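Local coordinates for molybdenum-binding-protein (Azotobacter vinelandii, PDB 1H9M) that binds molybdate in the cytoplasm as a trimer with several oxyanion pockets and probably serves molybdenum storage and homeostasis, at residues 19-24 with 46-51; 26-31 with 139-144; 100-105 with 128-133. All blocks are in the same frame, centred on the assembly; numbering follows the deposited sequence.

Interaction 1: residues 19-24 with 46-51; sequences LKEGAV and SARSLQ
Arg48 reaches from helix 44-49 toward Glu21 at the end of strand 10-21, and its side chain can be followed outward. From CB the chain sets out with CG anti to the carbonyl carbon, beside the backbone N. Bends at chi2 (-148°) and chi3 (-59°) then turn the chain, and CD is the first atom to meet the strand, 4.2 Å from Glu21 OE1. Beyond NE and CZ the guanidinium presents an edge to the same oxygen: Glu21 OE1 lies near its plane, and Arg48 NH1 to Glu21 OE1 measures 4.2 Å. At that separation the opposite charges are near each other without direct contact, and any attraction is probably diffuse. The flat groups also fit poorly for two-point pairing, their planes being 75° apart, and the side chains cross at about a right angle. Both residues also touch crystal neighbours, which may influence their conformations.

A more buried contact is apolar. Leu19 CD1 meets Ala47 CB at 4.2 Å, and both residues direct their CB atoms at the opposing segment. On the strand, Glu21 shares this face with Leu19: Glu21 CG lies 3.8 Å from Leu19 CD2.

The helix closes in a Schellman motif at Gln51, while Ser46, at the start of the segment, hydrogen-bonds a bound molybdate through OG. Strand 25-32 pairs with strand 10-21, and its Ala26 touches both Leu19 and Ala47 from beside them, so that the short helix packs beside the end of this antiparallel pair.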
# COMPACT_ATOMS: atom_id res chain seq x y z
N LEU A 19 18.91 -12.60 -3.55
CA LEU A 19 17.55 -13.07 -3.53
C LEU A 19 17.44 -14.11 -2.40
O LEU A 19 18.34 -14.97 -2.31
CB LEU A 19 17.15 -13.77 -4.82
CG LEU A 19 15.89 -14.57 -5.00
CD1 LEU A 19 14.71 -13.61 -5.15
CD2 LEU A 19 15.84 -15.57 -6.16
N LYS A 20 16.35 -14.01 -1.66
CA LYS A 20 16.09 -15.01 -0.61
C LYS A 20 14.66 -15.50 -0.83
O LYS A 20 13.67 -14.75 -0.76
CB LYS A 20 16.24 -14.51 0.84
CG LYS A 20 15.92 -15.67 1.81
CD LYS A 20 16.08 -15.36 3.28
CE LYS A 20 15.52 -16.54 4.14
NZ LYS A 20 15.73 -16.19 5.58
N GLU A 21 14.60 -16.80 -1.15
CA GLU A 21 13.33 -17.40 -1.45
C GLU A 21 12.72 -17.95 -0.16
O GLU A 21 13.35 -18.64 0.61
CB GLU A 21 13.50 -18.56 -2.49
CG GLU A 21 13.93 -17.85 -3.82
CD GLU A 21 14.12 -18.85 -4.95
OE1 GLU A 21 13.81 -20.05 -4.84
OE2 GLU A 21 14.60 -18.43 -6.02
N GLY A 22 11.45 -17.59 0.05
CA GLY A 22 10.69 -18.03 1.16
C GLY A 22 9.72 -19.13 0.80
O GLY A 22 9.97 -19.95 -0.09
N ALA A 23 8.56 -19.17 1.42
CA ALA A 23 7.59 -20.23 1.17
C ALA A 23 6.61 -19.70 0.12
O ALA A 23 6.39 -20.34 -0.91
CB ALA A 23 6.92 -20.57 2.48
N VAL A 24 6.03 -18.52 0.42
CA VAL A 24 5.14 -17.91 -0.59
C VAL A 24 5.67 -16.57 -1.09
O VAL A 24 5.27 -16.11 -2.18
CB VAL A 24 3.69 -17.69 -0.14
CG1 VAL A 24 2.98 -19.03 0.06
CG2 VAL A 24 3.58 -16.95 1.15
N SER A 46 6.27 -14.84 -8.59
CA SER A 46 6.86 -13.80 -9.46
C SER A 46 8.35 -13.88 -9.52
O SER A 46 8.98 -13.60 -10.57
CB SER A 46 6.44 -12.40 -8.92
OG SER A 46 5.09 -12.21 -9.29
N ALA A 47 9.05 -14.07 -8.38
CA ALA A 47 10.51 -14.13 -8.40
C ALA A 47 10.94 -15.25 -9.39
O ALA A 47 11.85 -14.95 -10.14
CB ALA A 47 11.01 -14.48 -7.00
N ARG A 48 10.25 -16.36 -9.39
CA ARG A 48 10.62 -17.45 -10.31
C ARG A 48 10.22 -17.17 -11.73
O ARG A 48 10.99 -17.44 -12.66
CB ARG A 48 10.00 -18.74 -9.73
CG ARG A 48 10.76 -18.92 -8.42
CD ARG A 48 11.02 -20.31 -7.91
NE ARG A 48 9.77 -21.01 -7.71
CZ ARG A 48 9.46 -21.87 -6.76
NH1 ARG A 48 10.31 -22.23 -5.81
NH2 ARG A 48 8.23 -22.39 -6.77
N SER A 49 9.03 -16.61 -11.93
CA SER A 49 8.56 -16.28 -13.28
C SER A 49 9.45 -15.26 -13.96
O SER A 49 9.88 -15.40 -15.13
CB SER A 49 7.14 -15.74 -13.22
OG SER A 49 6.74 -15.54 -14.56
N LEU A 50 9.89 -14.23 -13.25
CA LEU A 50 10.79 -13.20 -13.73
C LEU A 50 12.25 -13.66 -13.82
O LEU A 50 13.10 -12.87 -14.15
CB LEU A 50 10.72 -11.97 -12.78
CG LEU A 50 9.35 -11.21 -12.93
CD1 LEU A 50 9.40 -9.99 -12.02
CD2 LEU A 50 9.15 -10.72 -14.33
N GLN A 51 12.52 -14.86 -13.36
CA GLN A 51 13.88 -15.41 -13.26
C GLN A 51 14.84 -14.55 -12.50
O GLN A 51 16.00 -14.32 -12.87
CB GLN A 51 14.38 -15.77 -14.67
CG GLN A 51 13.38 -16.71 -15.37
CD GLN A 51 13.84 -17.04 -16.78
OE1 GLN A 51 14.76 -17.84 -16.95
NE2 GLN A 51 13.24 -16.43 -17.78

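Interaction 2: residues 26-31 with 139-144; sequences AEVDIL and VILGVP
All contact between 26-31 and 139-144 is apolar, and Leu141 supplies one side of it. Its methyls divide the work. CD1 sits at the branched end of Val28, 3.8 Å from Val28 CG2 and equally 3.8 Å from Val28 CB, which places it against the fork and not against one methyl alone. CD2 turns to Ile30, and Leu141 CD2 to Ile30 CD1 is 3.5 Å, tighter than usual for two carbons. The torsion that sets CD1, Ile30 chi2 at 147°, departs from a fully staggered value, consistent with a tight fit. In both pairs the side chains meet tip to tip.

Polar bonds are made away from this contact: Glu27, on the reverse face of its strand, makes a salt bridge with Arg81, and the backbone N of Leu141 hydrogen-bonds Ser79 OG of a second subunit.

Within the five-stranded antiparallel sheet, strands 25-32 and 140-143 are separated by 10-21 and 57-62, so they meet through side chains across the curled interior. Val16 and Leu19 of strand 10-21 touch Val28, Ala40 of strand 37-43 touches Leu141, and Gly142 and Val143 continue the sheet into a strand of the second subunit.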
# COMPACT_ATOMS: atom_id res chain seq x y z
N ALA A 26 9.28 -13.83 -1.63
CA ALA A 26 10.73 -13.83 -1.79
C ALA A 26 11.22 -12.41 -1.51
O ALA A 26 10.50 -11.44 -1.85
CB ALA A 26 11.13 -14.12 -3.24
N GLU A 27 12.40 -12.28 -0.88
CA GLU A 27 12.96 -10.98 -0.64
C GLU A 27 14.06 -10.73 -1.71
O GLU A 27 14.96 -11.59 -1.77
CB GLU A 27 13.59 -10.88 0.75
CG GLU A 27 14.24 -9.51 0.89
CD GLU A 27 14.91 -9.29 2.23
OE1 GLU A 27 14.34 -9.57 3.29
OE2 GLU A 27 16.08 -8.82 2.17
N VAL A 28 13.97 -9.60 -2.35
CA VAL A 28 14.96 -9.24 -3.41
C VAL A 28 15.66 -7.95 -3.03
O VAL A 28 15.09 -6.92 -2.65
CB VAL A 28 14.22 -9.05 -4.75
CG1 VAL A 28 15.25 -8.84 -5.86
CG2 VAL A 28 13.25 -10.17 -5.09
N ASP A 29 17.01 -8.07 -2.93
CA ASP A 29 17.81 -6.90 -2.61
C ASP A 29 18.40 -6.38 -3.92
O ASP A 29 18.72 -7.12 -4.85
CB ASP A 29 18.92 -7.24 -1.61
CG ASP A 29 18.26 -8.04 -0.47
OD1 ASP A 29 17.21 -7.55 0.01
OD2 ASP A 29 18.73 -9.14 -0.12
N ILE A 30 18.30 -5.09 -4.07
CA ILE A 30 18.64 -4.43 -5.32
C ILE A 30 19.61 -3.31 -5.08
O ILE A 30 19.53 -2.49 -4.19
CB ILE A 30 17.40 -3.84 -6.01
CG1 ILE A 30 16.48 -5.06 -6.46
CG2 ILE A 30 17.66 -3.05 -7.26
CD1 ILE A 30 15.10 -4.43 -6.30
N LEU A 31 20.63 -3.24 -6.01
CA LEU A 31 21.55 -2.10 -5.90
C LEU A 31 21.13 -1.13 -6.97
O LEU A 31 21.00 -1.47 -8.16
CB LEU A 31 22.99 -2.59 -6.12
CG LEU A 31 24.03 -1.45 -6.14
CD1 LEU A 31 24.24 -0.92 -4.74
CD2 LEU A 31 25.34 -2.04 -6.71
N VAL A 139 7.07 -2.45 -3.07
CA VAL A 139 7.87 -2.27 -4.27
C VAL A 139 7.56 -3.29 -5.34
O VAL A 139 7.70 -4.51 -5.05
CB VAL A 139 9.36 -2.36 -3.91
CG1 VAL A 139 10.26 -2.12 -5.16
CG2 VAL A 139 9.76 -1.32 -2.84
N ILE A 140 7.18 -2.83 -6.52
CA ILE A 140 6.94 -3.79 -7.62
C ILE A 140 8.25 -3.87 -8.41
O ILE A 140 9.00 -2.92 -8.55
CB ILE A 140 5.81 -3.23 -8.47
CG1 ILE A 140 4.48 -3.42 -7.73
CG2 ILE A 140 5.80 -3.96 -9.84
CD1 ILE A 140 3.35 -2.55 -8.38
N LEU A 141 8.58 -5.13 -8.88
CA LEU A 141 9.81 -5.17 -9.68
C LEU A 141 9.41 -5.48 -11.12
O LEU A 141 8.39 -6.05 -11.45
CB LEU A 141 10.63 -6.40 -9.24
CG LEU A 141 11.16 -6.19 -7.81
CD1 LEU A 141 12.01 -7.47 -7.42
CD2 LEU A 141 11.93 -4.92 -7.61
N GLY A 142 10.33 -5.00 -12.01
CA GLY A 142 10.08 -5.28 -13.44
C GLY A 142 11.38 -5.74 -14.14
O GLY A 142 12.45 -5.44 -13.65
N VAL A 143 11.20 -6.62 -15.10
CA VAL A 143 12.36 -7.10 -15.88
C VAL A 143 12.06 -6.79 -17.36
O VAL A 143 11.05 -6.94 -17.95
CB VAL A 143 12.79 -8.56 -15.74
CG1 VAL A 143 13.32 -8.82 -14.33
CG2 VAL A 143 11.71 -9.55 -16.14
N PRO A 144 13.28 -6.34 -17.92
CA PRO A 144 13.23 -5.95 -19.34
C PRO A 144 13.13 -7.07 -20.34
O PRO A 144 12.86 -8.23 -20.02
CB PRO A 144 14.54 -5.22 -19.65
CG PRO A 144 15.18 -4.99 -18.33
CD PRO A 144 14.76 -6.12 -17.46

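Interaction 3: residues 100-105 with 128-133; sequences VTLALQ and ASASAV
Leu102 projects from strand 97-104 onto strand 129-134 and carries nearly the whole contact. Two kinds of surface receive it. The first is apolar side chain: Leu102 CD2 lies 4.2 Å from Ala130 CB, and Leu102 CD1 lies 4.2 Å from Ala132 CB, so each branch takes one of the two alanines that face it. The second is backbone. Leu102 CD1 rests against the chain between those alanines, 3.7 Å from Ala130 O and 3.9 Å from Ala132 N, in van der Waals contact with the peptide groups. With chi1 at -50° and chi2 at -175°, CG stands beside the backbone N and CD1 continues the extended line away from CA, which carries that methyl deepest onto the opposing strand.

No hydrogen bond joins the segments. Ser131 points its CB away, and its OG is bonded to Thr85 of strand 82-93.

The geometry excludes pairing as sheet neighbours: the short strand axes approach to 8.4 Å and make an angle of 99°. Both strands instead border the long strand 82-93 within one sheet and face each other through their side chains, with Ile110 and Leu69 touching Leu102 in the same interior. Nearly perpendicular strands closing on an apolar centre are characteristic of small, highly coiled beta barrels, consistent with the OB-like fold of TOBE domains.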
# COMPACT_ATOMS: atom_id res chain seq x y z
N VAL A 100 5.40 15.78 -3.52
CA VAL A 100 6.76 16.25 -3.16
C VAL A 100 7.78 15.46 -3.94
O VAL A 100 7.82 14.22 -3.81
CB VAL A 100 6.99 16.09 -1.67
CG1 VAL A 100 8.40 16.57 -1.25
CG2 VAL A 100 5.99 16.86 -0.82
N THR A 101 8.68 16.12 -4.69
CA THR A 101 9.77 15.34 -5.33
C THR A 101 11.09 15.66 -4.63
O THR A 101 11.35 16.83 -4.34
CB THR A 101 9.85 15.74 -6.80
OG1 THR A 101 8.63 15.39 -7.51
CG2 THR A 101 11.00 15.09 -7.56
N LEU A 102 11.87 14.61 -4.32
CA LEU A 102 13.20 14.82 -3.71
C LEU A 102 14.25 14.42 -4.76
O LEU A 102 14.05 13.57 -5.61
CB LEU A 102 13.47 13.87 -2.55
CG LEU A 102 12.48 13.70 -1.43
CD1 LEU A 102 13.04 12.78 -0.34
CD2 LEU A 102 12.05 15.01 -0.77
N ALA A 103 15.40 15.09 -4.67
CA ALA A 103 16.56 14.78 -5.49
C ALA A 103 17.49 13.97 -4.58
O ALA A 103 17.86 14.38 -3.48
CB ALA A 103 17.22 16.08 -5.96
N LEU A 104 17.89 12.80 -5.04
CA LEU A 104 18.75 11.91 -4.29
C LEU A 104 20.19 11.96 -4.78
O LEU A 104 20.47 12.57 -5.80
CB LEU A 104 18.18 10.49 -4.49
CG LEU A 104 16.75 10.34 -3.96
CD1 LEU A 104 16.25 8.92 -4.19
CD2 LEU A 104 16.69 10.69 -2.48
N GLN A 105 21.02 11.19 -4.10
CA GLN A 105 22.43 11.08 -4.47
C GLN A 105 22.61 10.50 -5.86
O GLN A 105 22.07 9.43 -6.15
CB GLN A 105 23.13 10.17 -3.45
N ALA A 128 15.08 21.63 1.38
CA ALA A 128 15.02 20.94 2.64
C ALA A 128 15.48 19.47 2.58
O ALA A 128 15.20 18.85 1.56
CB ALA A 128 13.63 21.01 3.27
N SER A 129 16.16 19.07 3.65
CA SER A 129 16.63 17.70 3.76
C SER A 129 15.38 16.83 4.13
O SER A 129 14.75 17.16 5.12
CB SER A 129 17.62 17.40 4.89
OG SER A 129 18.50 18.49 5.05
N ALA A 130 15.37 15.69 3.48
CA ALA A 130 14.28 14.75 3.92
C ALA A 130 14.60 13.38 3.38
O ALA A 130 15.43 13.23 2.50
CB ALA A 130 12.94 15.23 3.37
N SER A 131 14.03 12.34 4.02
CA SER A 131 14.26 10.98 3.53
C SER A 131 12.90 10.35 3.04
O SER A 131 11.90 10.67 3.68
CB SER A 131 14.71 10.07 4.66
OG SER A 131 15.97 10.53 5.19
N ALA A 132 13.07 9.58 1.97
CA ALA A 132 11.85 8.88 1.46
C ALA A 132 11.92 7.51 2.14
O ALA A 132 12.98 6.90 2.15
CB ALA A 132 11.95 8.73 -0.03
N VAL A 133 10.78 7.07 2.68
CA VAL A 133 10.72 5.77 3.39
C VAL A 133 9.73 4.87 2.67
O VAL A 133 8.60 5.30 2.47
CB VAL A 133 10.28 6.00 4.85
CG1 VAL A 133 10.09 4.68 5.55
CG2 VAL A 133 11.31 6.85 5.60

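Interactions 1 and 2 both involve the same antiparallel sheet, through adjacent strands 10-21 and 25-32, with centres about 10 Å apart. They touch directly: Lys20 O and Glu27 N, 2.8 Å apart, probably hydrogen-bond between these strands, and Leu50 packs on Val143. Interaction 3 lies in the other sheet, on the opposite side of the chain's centre, about 30 Å from interaction 1 and 21 Å from interaction 2, centre to centre. Along the chain, interactions 1 and 2 alternate their segments, whereas interaction 3 is nested within the loop that interaction 2 closes. Strand 140-143 directly follows 129-134 yet joins the first sheet, so the C-terminal end ties the two TOBE halves together.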